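PDB 6ATY: venom protein 51.1 from Lychas mucronatus, which probably acts as a secreted neurotoxin of scorpion venom, lowering the action potential of myelinated nerves. Local coordinates for residues Gly6-Pro11 / Ser31-His36. Numbering follows the deposited sequence.
Sequences GIKCSP and SGDTCH
Lys8 carries CG opposite its backbone N (chi1 -165°) and stays extended until a last bend at chi4 (68°), which turns NZ onto Asp33. The aspartate meets it with CG set between its own backbone N and carbonyl carbon (chi1 76°), and the two side chains cross at a slant. NZ reaches OD2 of Asp33 at 2.6 Å, a short salt bridge made by one carboxylate oxygen, while CG of Lys8 rests near the carbonyl O of Asp33.

At the root of the lysine side chain, Lys8 and Thr34 form an antiparallel non-hydrogen-bonded pair, side chains on one face. Two backbone hydrogen bonds bracket it: Cys35 N to Ile7 O at 2.9 Å, nearly straight, and Cys9 N to Asp33 O at 3.1 Å, its donor well above the carbonyl plane. CG2 of Thr34 lies 3.7 Å from Gly6 N. Ser31 and Thr34 close the hairpin turn between strands 27-31 and 34-38 with reciprocal backbone hydrogen bonds, and CD of Pro11 packs 3.5 Å from Gly32 O.

SG of Cys9 lies against the Thr34 backbone, 3.2 Å from its C, and CB of Cys9 is 3.7 Å from SG of Cys35. The disulfides lead away, Cys9-Cys30 across to strand 27-31 and Cys35-Cys16 to helix 16-22, as in the cysteine-stabilised alpha/beta fold of scorpion toxins; this chain is the secreted part of a signal-peptide-bearing precursor. Strands 3-8 and 34-38 are thus held by hydrogen bonds, the half-cystine contact and an ion pair at the exposed hairpin end, where solvent probably weakens the charge attraction.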
loop_
_atom_site.group_PDB
_atom_site.type_symbol
_atom_site.label_atom_id
_atom_site.label_comp_id
_atom_site.label_asym_id
_atom_site.label_seq_id
_atom_site.Cartn_x
_atom_site.Cartn_y
_atom_site.Cartn_z
ATOM N N GLY A 6 -2.597 5.283 -4.748
ATOM C CA GLY A 6 -1.835 6.255 -5.615
ATOM C C GLY A 6 -0.551 6.837 -4.968
ATOM O O GLY A 6 -0.062 7.899 -5.351
ATOM N N ILE A 7 -0.020 6.136 -3.976
ATOM C CA ILE A 7 1.319 6.373 -3.415
ATOM C C ILE A 7 2.228 5.444 -4.235
ATOM O O ILE A 7 1.893 4.277 -4.477
ATOM C CB ILE A 7 1.377 5.985 -1.904
ATOM C CG1 ILE A 7 0.545 6.968 -1.070
ATOM C CG2 ILE A 7 2.796 5.976 -1.344
ATOM C CD1 ILE A 7 0.906 8.433 -1.267
ATOM N N LYS A 8 3.350 5.971 -4.669
ATOM C CA LYS A 8 4.356 5.212 -5.412
ATOM C C LYS A 8 5.168 4.367 -4.463
ATOM O O LYS A 8 5.514 4.798 -3.353
ATOM C CB LYS A 8 5.267 6.176 -6.155
ATOM C CG LYS A 8 6.115 5.527 -7.224
ATOM C CD LYS A 8 6.721 6.554 -8.143
ATOM C CE LYS A 8 7.748 5.931 -9.082
ATOM N NZ LYS A 8 7.087 5.027 -10.045
ATOM N N CYS A 9 5.520 3.189 -4.941
ATOM C CA CYS A 9 6.205 2.163 -4.148
ATOM C C CYS A 9 7.063 1.264 -5.041
ATOM O O CYS A 9 6.938 1.275 -6.260
ATOM C CB CYS A 9 5.203 1.310 -3.378
ATOM S SG CYS A 9 3.970 0.523 -4.432
ATOM N N SER A 10 7.893 0.461 -4.397
ATOM C CA SER A 10 8.610 -0.635 -5.069
ATOM C C SER A 10 8.380 -1.912 -4.273
ATOM O O SER A 10 8.567 -1.925 -3.060
ATOM C CB SER A 10 10.115 -0.337 -5.127
ATOM O OG SER A 10 10.878 -1.521 -5.419
ATOM N N PRO A 11 8.078 -3.031 -4.968
ATOM C CA PRO A 11 8.009 -4.291 -4.279
ATOM C C PRO A 11 9.257 -4.705 -3.540
ATOM O O PRO A 11 9.154 -5.450 -2.545
ATOM C CB PRO A 11 7.694 -5.280 -5.407
ATOM C CG PRO A 11 6.886 -4.473 -6.352
ATOM C CD PRO A 11 7.668 -3.189 -6.378
ATOM N N SER A 31 1.674 -2.902 -5.802
ATOM C CA SER A 31 1.435 -3.618 -7.047
ATOM C C SER A 31 1.931 -2.816 -8.205
ATOM O O SER A 31 1.420 -1.735 -8.455
ATOM C CB SER A 31 -0.024 -3.942 -7.224
ATOM O OG SER A 31 -0.186 -4.687 -8.424
ATOM N N GLY A 32 2.903 -3.378 -8.931
ATOM C CA GLY A 32 3.637 -2.664 -9.957
ATOM C C GLY A 32 4.447 -1.551 -9.308
ATOM O O GLY A 32 5.565 -1.773 -8.819
ATOM N N ASP A 33 3.874 -0.353 -9.289
ATOM C CA ASP A 33 4.507 0.739 -8.566
ATOM C C ASP A 33 3.538 1.597 -7.779
ATOM O O ASP A 33 3.871 2.708 -7.469
ATOM C CB ASP A 33 5.377 1.605 -9.507
ATOM C CG ASP A 33 4.559 2.549 -10.397
ATOM O OD1 ASP A 33 3.328 2.359 -10.578
ATOM O OD2 ASP A 33 5.160 3.529 -10.899
ATOM N N THR A 34 2.391 1.032 -7.383
ATOM C CA THR A 34 1.370 1.758 -6.662
ATOM C C THR A 34 0.930 0.973 -5.449
ATOM O O THR A 34 0.783 -0.264 -5.543
ATOM C CB THR A 34 0.141 1.949 -7.568
ATOM O OG1 THR A 34 0.581 2.543 -8.802
ATOM C CG2 THR A 34 -0.866 2.852 -6.911
ATOM N N CYS A 35 0.758 1.660 -4.303
ATOM C CA CYS A 35 0.223 0.990 -3.081
ATOM C C CYS A 35 -1.272 0.640 -3.183
ATOM O O CYS A 35 -2.125 1.508 -3.544
ATOM C CB CYS A 35 0.447 1.836 -1.842
ATOM S SG CYS A 35 2.164 1.952 -1.309
ATOM N N HIS A 36 -1.554 -0.621 -2.853
ATOM C CA HIS A 36 -2.918 -1.111 -2.616
ATOM C C HIS A 36 -3.130 -1.357 -1.137
ATOM O O HIS A 36 -2.170 -1.692 -0.412
ATOM C CB HIS A 36 -3.127 -2.406 -3.394
ATOM C CG HIS A 36 -3.137 -2.204 -4.867
ATOM N ND1 HIS A 36 -4.234 -2.481 -5.651
ATOM C CD2 HIS A 36 -2.214 -1.644 -5.690
ATOM C CE1 HIS A 36 -3.968 -2.168 -6.908
ATOM N NE2 HIS A 36 -2.748 -1.647 -6.958
#